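Local coordinates for alpha,alpha-trehalose-phosphate synthase (UDP-forming) (Burkholderia xenovorans, PDB 5V0T), which is a family 20 glycosyltransferase of the GT-B class, built from two Rossmann-like domains that face each other across a cleft, at residues 118-123 with 147-152; 284-289 with 418-423; 392-397 with 437-442. All coordinates share one frame; numbering follows the deposited sequence.

Interaction 1. Residues 118-123 with 147-152; sequences VNAWLA and AQALRA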
loop_
_atom_site.group_PDB
_atom_site.type_symbol
_atom_site.label_atom_id
_atom_site.label_comp_id
_atom_site.label_asym_id
_atom_site.label_seq_id
_atom_site.Cartn_x
_atom_site.Cartn_y
_atom_site.Cartn_z
ATOM N N VAL A 118 17.672 -5.015 -14.908
ATOM C CA VAL A 118 17.100 -6.052 -14.054
ATOM C C VAL A 118 15.705 -6.438 -14.537
ATOM O O VAL A 118 15.342 -7.619 -14.535
ATOM C CB VAL A 118 17.102 -5.586 -12.584
ATOM C CG1 VAL A 118 16.266 -6.518 -11.695
ATOM C CG2 VAL A 118 18.535 -5.504 -12.092
ATOM N N ASN A 119 14.912 -5.460 -14.985
ATOM C CA ASN A 119 13.621 -5.786 -15.590
ATOM C C ASN A 119 13.782 -6.744 -16.763
ATOM O O ASN A 119 13.018 -7.708 -16.903
ATOM C CB ASN A 119 12.914 -4.508 -16.047
ATOM C CG ASN A 119 11.935 -4.000 -15.022
ATOM O OD1 ASN A 119 10.743 -4.297 -15.098
ATOM N ND2 ASN A 119 12.428 -3.235 -14.047
ATOM N N ALA A 120 14.770 -6.502 -17.619
ATOM C CA ALA A 120 14.967 -7.395 -18.755
ATOM C C ALA A 120 15.433 -8.776 -18.297
ATOM O O ALA A 120 15.010 -9.799 -18.851
ATOM C CB ALA A 120 15.961 -6.768 -19.736
ATOM N N TRP A 121 16.311 -8.825 -17.289
ATOM C CA TRP A 121 16.802 -10.105 -16.776
ATOM C C TRP A 121 15.678 -10.915 -16.130
ATOM O O TRP A 121 15.575 -12.135 -16.335
ATOM C CB TRP A 121 17.932 -9.855 -15.772
ATOM C CG TRP A 121 18.423 -11.091 -15.076
ATOM C CD1 TRP A 121 19.235 -12.053 -15.594
ATOM C CD2 TRP A 121 18.144 -11.485 -13.725
ATOM N NE1 TRP A 121 19.477 -13.030 -14.655
ATOM C CE2 TRP A 121 18.817 -12.708 -13.499
ATOM C CE3 TRP A 121 17.390 -10.924 -12.686
ATOM C CZ2 TRP A 121 18.754 -13.382 -12.275
ATOM C CZ3 TRP A 121 17.329 -11.590 -11.473
ATOM C CH2 TRP A 121 18.011 -12.807 -11.276
ATOM N N LEU A 122 14.826 -10.249 -15.351
ATOM C CA LEU A 122 13.680 -10.916 -14.743
ATOM C C LEU A 122 12.708 -11.408 -15.802
ATOM O O LEU A 122 12.188 -12.525 -15.707
ATOM C CB LEU A 122 12.973 -9.966 -13.772
ATOM C CG LEU A 122 13.586 -9.706 -12.395
ATOM C CD1 LEU A 122 12.806 -8.606 -11.671
ATOM C CD2 LEU A 122 13.602 -10.976 -11.547
ATOM N N ALA A 123 12.451 -10.593 -16.828
ATOM C CA ALA A 123 11.593 -11.061 -17.909
ATOM C C ALA A 123 12.177 -12.307 -18.573
ATOM O O ALA A 123 11.441 -13.247 -18.891
ATOM C CB ALA A 123 11.381 -9.939 -18.926
ATOM N N ALA A 147 6.568 -5.070 -19.488
ATOM C CA ALA A 147 5.891 -5.458 -20.727
ATOM C C ALA A 147 6.792 -5.220 -21.926
ATOM O O ALA A 147 6.883 -6.063 -22.830
ATOM C CB ALA A 147 4.583 -4.692 -20.903
ATOM N N GLN A 148 7.477 -4.074 -21.937
ATOM C CA GLN A 148 8.400 -3.753 -23.023
ATOM C C GLN A 148 9.470 -4.831 -23.161
ATOM O O GLN A 148 9.756 -5.301 -24.270
ATOM C CB GLN A 148 9.015 -2.376 -22.749
ATOM C CG GLN A 148 9.765 -1.708 -23.886
ATOM C CD GLN A 148 10.466 -0.433 -23.413
ATOM O OE1 GLN A 148 11.436 -0.502 -22.655
ATOM N NE2 GLN A 148 9.965 0.731 -23.840
ATOM N N ALA A 149 10.031 -5.278 -22.035
ATOM C CA ALA A 149 11.032 -6.344 -22.072
ATOM C C ALA A 149 10.437 -7.662 -22.548
ATOM O O ALA A 149 11.075 -8.399 -23.312
ATOM C CB ALA A 149 11.657 -6.518 -20.687
ATOM N N LEU A 150 9.228 -8.000 -22.088
ATOM C CA LEU A 150 8.613 -9.255 -22.515
ATOM C C LEU A 150 8.389 -9.253 -24.022
ATOM O O LEU A 150 8.730 -10.220 -24.722
ATOM C CB LEU A 150 7.292 -9.476 -21.777
ATOM C CG LEU A 150 7.371 -9.876 -20.306
ATOM C CD1 LEU A 150 5.988 -9.773 -19.660
ATOM C CD2 LEU A 150 7.905 -11.301 -20.202
ATOM N N ARG A 151 7.821 -8.161 -24.538
ATOM C CA ARG A 151 7.549 -8.064 -25.968
ATOM C C ARG A 151 8.831 -8.181 -26.785
ATOM O O ARG A 151 8.855 -8.837 -27.836
ATOM C CB ARG A 151 6.842 -6.739 -26.271
ATOM C CG ARG A 151 5.469 -6.594 -25.620
ATOM C CD ARG A 151 4.390 -7.221 -26.494
ATOM N NE ARG A 151 3.035 -7.048 -25.964
ATOM C CZ ARG A 151 2.288 -8.040 -25.485
ATOM N NH1 ARG A 151 2.758 -9.280 -25.463
ATOM N NH2 ARG A 151 1.067 -7.794 -25.026
ATOM N N ALA A 152 9.903 -7.545 -26.324
ATOM C CA ALA A 152 11.182 -7.658 -27.016
ATOM C C ALA A 152 11.684 -9.093 -27.017
ATOM O O ALA A 152 12.393 -9.500 -27.943
ATOM C CB ALA A 152 12.206 -6.726 -26.369
#
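Ala123 and Ala149 face each other where helix 109-126 passes over helix 146-152, and the contact they make is wholly apolar between side chains. Their CB methyls lie 3.9 Å apart. The methyl of Ala149 also rests against the backbone of the first helix, its CB being 3.9 Å from Ala120 CA, so it lies against that backbone on one turn and against the methyl of Ala123 on the next. Leu150 adds the one longer side chain: with CG anti to its carbonyl carbon (chi1 -73°), the branch CD2 swings across to Ala123 CB, again at 3.9 Å. With alanines at the crossing, the axes of the two short helical segments pass 8.7 Å apart, at a crossing angle of -52°.

The amide of Asn119 is used away from the contact. Asn119, buried beside it, gives its ND2 to the backbone oxygens of His142 and Tyr115, tying helix 109-126 to the loop that leads into helix 146-152.

Behind the pair, Val118 and Leu122 turn onto helix 79-98 and strand 70-78, while Leu150 continues onto Ile159 of strand 159-162, placing both helices against the strands of the N-terminal mixed sheet.

Interaction 2. Residues 284-289 with 418-423; sequences LVERFR and VDIDGM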
loop_
_atom_site.group_PDB
_atom_site.type_symbol
_atom_site.label_atom_id
_atom_site.label_comp_id
_atom_site.label_asym_id
_atom_site.label_seq_id
_atom_site.Cartn_x
_atom_site.Cartn_y
_atom_site.Cartn_z
ATOM N N LEU A 284 3.830 9.984 9.905
ATOM C CA LEU A 284 3.856 9.578 11.309
ATOM C C LEU A 284 4.260 10.722 12.242
ATOM O O LEU A 284 3.766 10.786 13.376
ATOM C CB LEU A 284 4.787 8.366 11.483
ATOM C CG LEU A 284 4.331 7.133 10.676
ATOM C CD1 LEU A 284 5.352 6.006 10.746
ATOM C CD2 LEU A 284 2.944 6.611 11.125
ATOM N N VAL A 285 5.135 11.631 11.805
ATOM C CA VAL A 285 5.482 12.773 12.656
ATOM C C VAL A 285 4.263 13.661 12.862
ATOM O O VAL A 285 3.953 14.059 13.990
ATOM C CB VAL A 285 6.668 13.565 12.072
ATOM C CG1 VAL A 285 6.846 14.918 12.823
ATOM C CG2 VAL A 285 7.954 12.736 12.184
ATOM N N GLU A 286 3.532 13.961 11.780
ATOM C CA GLU A 286 2.336 14.795 11.913
ATOM C C GLU A 286 1.298 14.104 12.782
ATOM O O GLU A 286 0.610 14.749 13.582
ATOM C CB GLU A 286 1.732 15.102 10.536
ATOM C CG GLU A 286 2.594 16.006 9.635
ATOM C CD GLU A 286 3.690 15.252 8.900
ATOM O OE1 GLU A 286 3.847 14.033 9.117
ATOM O OE2 GLU A 286 4.394 15.880 8.083
ATOM N N ARG A 287 1.170 12.793 12.618
ATOM C CA ARG A 287 0.239 11.995 13.407
ATOM C C ARG A 287 0.555 12.079 14.900
ATOM O O ARG A 287 -0.346 12.251 15.736
ATOM C CB ARG A 287 0.317 10.553 12.915
ATOM C CG ARG A 287 -0.620 9.638 13.569
ATOM C CD ARG A 287 -0.565 8.268 12.998
ATOM N NE ARG A 287 -0.629 8.223 11.537
ATOM C CZ ARG A 287 -0.504 7.089 10.868
ATOM N NH1 ARG A 287 -0.317 5.982 11.565
ATOM N NH2 ARG A 287 -0.544 7.053 9.529
ATOM N N PHE A 288 1.835 11.940 15.255
ATOM C CA PHE A 288 2.232 12.065 16.659
ATOM C C PHE A 288 1.978 13.480 17.171
ATOM O O PHE A 288 1.512 13.664 18.299
ATOM C CB PHE A 288 3.711 11.694 16.838
ATOM C CG PHE A 288 3.994 10.194 16.880
ATOM C CD1 PHE A 288 3.222 9.288 16.161
ATOM C CD2 PHE A 288 5.056 9.708 17.637
ATOM C CE1 PHE A 288 3.499 7.917 16.188
ATOM C CE2 PHE A 288 5.348 8.340 17.678
ATOM C CZ PHE A 288 4.560 7.442 16.945
ATOM N N ARG A 289 2.285 14.492 16.355
ATOM C CA ARG A 289 2.084 15.876 16.778
ATOM C C ARG A 289 0.613 16.200 17.019
ATOM O O ARG A 289 0.297 17.022 17.889
ATOM C CB ARG A 289 2.692 16.831 15.741
ATOM C CG ARG A 289 4.210 16.737 15.730
ATOM C CD ARG A 289 4.909 17.681 14.760
ATOM N NE ARG A 289 6.350 17.513 14.932
ATOM C CZ ARG A 289 7.283 18.164 14.250
ATOM N NH1 ARG A 289 6.944 19.058 13.335
ATOM N NH2 ARG A 289 8.562 17.914 14.494
ATOM N N VAL A 418 -1.503 17.602 7.195
ATOM C CA VAL A 418 -0.747 18.830 7.432
ATOM C C VAL A 418 -1.387 19.681 8.523
ATOM O O VAL A 418 -0.716 20.495 9.167
ATOM C CB VAL A 418 -0.643 19.612 6.105
ATOM C CG1 VAL A 418 -0.003 20.968 6.305
ATOM C CG2 VAL A 418 0.138 18.797 5.068
ATOM N N ASP A 419 -2.696 19.525 8.729
ATOM C CA ASP A 419 -3.460 20.367 9.655
ATOM C C ASP A 419 -3.455 19.701 11.025
ATOM O O ASP A 419 -4.302 18.860 11.340
ATOM C CB ASP A 419 -4.874 20.569 9.123
ATOM C CG ASP A 419 -5.705 21.510 9.964
ATOM O OD1 ASP A 419 -5.258 21.999 11.039
ATOM O OD2 ASP A 419 -6.835 21.767 9.524
ATOM N N ILE A 420 -2.491 20.092 11.858
ATOM C CA ILE A 420 -2.318 19.428 13.146
ATOM C C ILE A 420 -3.553 19.609 14.021
ATOM O O ILE A 420 -4.001 18.666 14.691
ATOM C CB ILE A 420 -1.045 19.937 13.843
ATOM C CG1 ILE A 420 0.170 19.675 12.954
ATOM C CG2 ILE A 420 -0.863 19.244 15.205
ATOM C CD1 ILE A 420 0.345 18.200 12.517
ATOM N N ASP A 421 -4.119 20.820 14.037
ATOM C CA ASP A 421 -5.331 21.067 14.814
ATOM C C ASP A 421 -6.497 20.251 14.277
ATOM O O ASP A 421 -7.273 19.680 15.054
ATOM C CB ASP A 421 -5.680 22.557 14.804
ATOM C CG ASP A 421 -4.807 23.379 15.743
ATOM O OD1 ASP A 421 -4.547 22.957 16.886
ATOM O OD2 ASP A 421 -4.368 24.465 15.332
ATOM N N GLY A 422 -6.643 20.198 12.950
ATOM C CA GLY A 422 -7.711 19.406 12.361
ATOM C C GLY A 422 -7.626 17.937 12.730
ATOM O O GLY A 422 -8.642 17.299 13.020
ATOM N N MET A 423 -6.419 17.379 12.734
ATOM C CA MET A 423 -6.296 15.980 13.116
ATOM C C MET A 423 -6.599 15.783 14.593
ATOM O O MET A 423 -7.274 14.817 14.957
ATOM C CB MET A 423 -4.913 15.449 12.759
ATOM C CG MET A 423 -4.764 15.262 11.258
ATOM S SD MET A 423 -3.673 13.898 10.880
ATOM C CE MET A 423 -2.122 14.469 11.556
#
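Ile420 projects from the first turn of helix 420-432 onto the side of helix 284-297 and meets it with both ends of its branched chain. Its CD1 lies 3.6 Å from Glu286 O and 3.9 Å from Glu286 CB. The other branch, CG2, reaches one turn further along the same helix, to Arg289 O at 3.7 Å. Ile420 thus straddles the backbone from Glu286 to Arg289.

Glu286 takes part through its backbone and CB, not its acid. The chain folds at chi2 (82°), which carries the carboxylate back over the first turn of its own helix, where the helix dipole would probably favour a negative charge. What it leaves to the contact is an aliphatic stub and a carbonyl oxygen.

Met423, one turn on from Ile420, meets the same CB and the same carbonyl, its CE lying 4.0 Å from Glu286 CB. Bends at chi2 and chi3 bring this methyl over the peptide that joins Glu286 to Arg287: CE is 3.4 Å from Glu286 O and 3.8 Å from Arg287 N. The same side chain touches Thr372, which also accepts from Arg287 NE, while Arg287 NH1 pairs with Asp276.

The helix that presents Ile420 and Met423 is capped by Asp419, whose OD1 takes the N-H of Gly422 at 3.0 Å, from above the carboxylate plane.

No hydrogen bond or salt bridge spans the two segments themselves, where methyl groups are laid against a helix backbone. One turn on, however, Asp421 pairs with Arg293 of helix 284-297, whereas Arg289 leads away to Glu331 of helix 319-339. The two helices of the C-terminal domain are therefore joined by a methyl-on-backbone contact with a salt bridge beside it.

Interaction 3. Residues 392-397 with 437-442; sequences ENPGVL and ERQARH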
loop_
_atom_site.group_PDB
_atom_site.type_symbol
_atom_site.label_atom_id
_atom_site.label_comp_id
_atom_site.label_asym_id
_atom_site.label_seq_id
_atom_site.Cartn_x
_atom_site.Cartn_y
_atom_site.Cartn_z
ATOM N N GLU A 392 -21.793 -4.223 16.925
ATOM C CA GLU A 392 -22.515 -3.789 18.115
ATOM C C GLU A 392 -21.843 -2.609 18.813
ATOM O O GLU A 392 -22.523 -1.860 19.522
ATOM C CB GLU A 392 -22.659 -4.958 19.089
ATOM C CG GLU A 392 -23.607 -6.019 18.604
ATOM C CD GLU A 392 -25.004 -5.475 18.438
ATOM O OE1 GLU A 392 -25.589 -5.042 19.455
ATOM O OE2 GLU A 392 -25.507 -5.461 17.292
ATOM N N ASN A 393 -20.539 -2.420 18.627
ATOM C CA ASN A 393 -19.817 -1.337 19.293
ATOM C C ASN A 393 -18.573 -0.966 18.484
ATOM O O ASN A 393 -17.444 -1.178 18.939
ATOM C CB ASN A 393 -19.466 -1.762 20.726
ATOM C CG ASN A 393 -18.920 -0.624 21.578
ATOM O OD1 ASN A 393 -19.008 0.553 21.219
ATOM N ND2 ASN A 393 -18.368 -0.979 22.732
ATOM N N PRO A 394 -18.730 -0.403 17.288
ATOM C CA PRO A 394 -17.568 -0.183 16.420
ATOM C C PRO A 394 -16.811 1.097 16.743
ATOM O O PRO A 394 -17.386 2.110 17.150
ATOM C CB PRO A 394 -18.190 -0.113 15.019
ATOM C CG PRO A 394 -19.585 0.459 15.261
ATOM C CD PRO A 394 -19.998 0.027 16.662
ATOM N N GLY A 395 -15.498 1.038 16.533
ATOM C CA GLY A 395 -14.655 2.214 16.621
ATOM C C GLY A 395 -14.812 3.127 15.410
ATOM O O GLY A 395 -15.614 2.889 14.504
ATOM N N VAL A 396 -14.017 4.200 15.405
ATOM C CA VAL A 396 -14.097 5.250 14.395
ATOM C C VAL A 396 -12.781 5.309 13.630
ATOM O O VAL A 396 -11.702 5.294 14.233
ATOM C CB VAL A 396 -14.408 6.624 15.028
ATOM C CG1 VAL A 396 -14.380 7.718 13.975
ATOM C CG2 VAL A 396 -15.763 6.608 15.744
ATOM N N LEU A 397 -12.872 5.414 12.307
ATOM C CA LEU A 397 -11.700 5.572 11.453
ATOM C C LEU A 397 -11.435 7.053 11.202
ATOM O O LEU A 397 -12.310 7.772 10.705
ATOM C CB LEU A 397 -11.898 4.845 10.123
ATOM C CG LEU A 397 -10.781 4.990 9.071
ATOM C CD1 LEU A 397 -9.477 4.350 9.559
ATOM C CD2 LEU A 397 -11.227 4.349 7.753
ATOM N N GLU A 437 -24.098 6.913 15.821
ATOM C CA GLU A 437 -23.377 7.440 14.668
ATOM C C GLU A 437 -22.172 6.570 14.317
ATOM O O GLU A 437 -21.878 6.372 13.132
ATOM C CB GLU A 437 -22.943 8.887 14.918
ATOM C CG GLU A 437 -22.353 9.572 13.662
ATOM C CD GLU A 437 -21.626 10.882 13.959
ATOM O OE1 GLU A 437 -21.733 11.394 15.092
ATOM O OE2 GLU A 437 -20.938 11.403 13.048
ATOM N N ARG A 438 -21.464 6.039 15.325
ATOM C CA ARG A 438 -20.396 5.086 15.031
ATOM C C ARG A 438 -20.928 3.904 14.235
ATOM O O ARG A 438 -20.280 3.443 13.285
ATOM C CB ARG A 438 -19.717 4.604 16.320
ATOM C CG ARG A 438 -18.903 5.672 17.038
ATOM C CD ARG A 438 -18.113 5.138 18.237
ATOM N NE ARG A 438 -18.903 5.046 19.473
ATOM C CZ ARG A 438 -19.266 3.898 20.045
ATOM N NH1 ARG A 438 -18.929 2.732 19.500
ATOM N NH2 ARG A 438 -19.961 3.908 21.168
ATOM N N GLN A 439 -22.119 3.408 14.600
ATOM C CA GLN A 439 -22.694 2.252 13.919
ATOM C C GLN A 439 -23.128 2.593 12.502
ATOM O O GLN A 439 -22.908 1.801 11.578
ATOM C CB GLN A 439 -23.886 1.704 14.706
ATOM C CG GLN A 439 -23.521 1.060 16.036
ATOM C CD GLN A 439 -24.744 0.581 16.804
ATOM O OE1 GLN A 439 -25.717 1.320 16.980
ATOM N NE2 GLN A 439 -24.702 -0.664 17.257
ATOM N N ALA A 440 -23.777 3.748 12.317
ATOM C CA ALA A 440 -24.181 4.169 10.976
ATOM C C ALA A 440 -22.978 4.281 10.040
ATOM O O ALA A 440 -23.030 3.811 8.897
ATOM C CB ALA A 440 -24.938 5.502 11.050
ATOM N N ARG A 441 -21.877 4.867 10.514
ATOM C CA ARG A 441 -20.691 4.997 9.667
ATOM C C ARG A 441 -20.103 3.631 9.342
ATOM O O ARG A 441 -19.750 3.351 8.191
ATOM C CB ARG A 441 -19.637 5.878 10.349
ATOM C CG ARG A 441 -20.024 7.350 10.475
ATOM C CD ARG A 441 -19.094 8.070 11.464
ATOM N NE ARG A 441 -19.328 9.515 11.481
ATOM C CZ ARG A 441 -18.737 10.386 10.664
ATOM N NH1 ARG A 441 -17.862 9.971 9.763
ATOM N NH2 ARG A 441 -19.025 11.679 10.751
ATOM N N HIS A 442 -19.986 2.766 10.354
ATOM C CA HIS A 442 -19.452 1.430 10.132
ATOM C C HIS A 442 -20.318 0.642 9.158
ATOM O O HIS A 442 -19.800 -0.042 8.266
ATOM C CB HIS A 442 -19.340 0.690 11.462
ATOM C CG HIS A 442 -18.827 -0.707 11.328
ATOM N ND1 HIS A 442 -19.631 -1.812 11.505
ATOM C CD2 HIS A 442 -17.592 -1.180 11.038
ATOM C CE1 HIS A 442 -18.912 -2.906 11.332
ATOM N NE2 HIS A 442 -17.672 -2.551 11.048
HETATM O O HOH W 1 -21.098 1.937 23.312
HETATM O O HOH W 2 -17.487 4.213 12.749
#
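Arg438, on helix 435-451, runs along the loop that enters strand 396-400, and most of its side chain meets that loop. CB lies 3.5 Å from Pro394 O. CG meets a methyl, Val396 CG2, also at 3.5 Å, the two side chains crossing at about a right angle. CD touches the same two groups, 3.3 Å from Pro394 O and farther from Val396 CG2. A bend at chi3 (-83°) then turns the head out of the line of the chain, and NE gives its hydrogen to Met433 O in the loop before the helix.

At the tip NH1 makes two bonds. Pro394 O, lying in the guanidinium plane, receives one at 2.9 Å, with the donor above the carbonyl plane; Asn393 OD1, tilted 18° out of the guanidinium plane, receives the other at 2.8 Å, this time in the plane of the amide carbonyl. The amide and guanidinium planes are 59° apart. NH2 donates to a water that donates in turn to Asn393 OD1, closing a small ring of bonds on one side of the guanidinium. A second water joins the backbone by donating to both Gly395 O and Arg438 O.

Pro394 packs beside the arginine, against the next turn of the helix. Its CD packs 3.7 Å from Gln439 CG, and its CB stands over one face of the His442 imidazole, 4.2 Å from the ring centroid, a CH-pi contact.

The arrangement belongs to the Rossmann-like C-terminal domain of a GT-B fold: the connection from helix 380-388 enters an inner strand of the six-stranded parallel sheet, and helix 435-451 holds that entry through the carbonyl and ring of Pro394 and the amide of Asn393.

Interaction 1 stands apart from the others, on the opposite side of the chain's centre and about 27 Å from interaction 2 by nearest atoms; it is the buried one, between helices that flank the N-terminal sheet. Interactions 2 and 3 both belong to the domain of the six-stranded parallel sheet, are only partly buried, and alternate along the chain, with helices 420-432 and 435-451 following each other directly. Chemistry follows place: alanine methyls meet at a helix crossing in interaction 1, methyl groups meet a helix backbone in interaction 2, and at the more exposed strand entry of interaction 3 an arginine supplies direct hydrogen bonds and two waters bridge the segments.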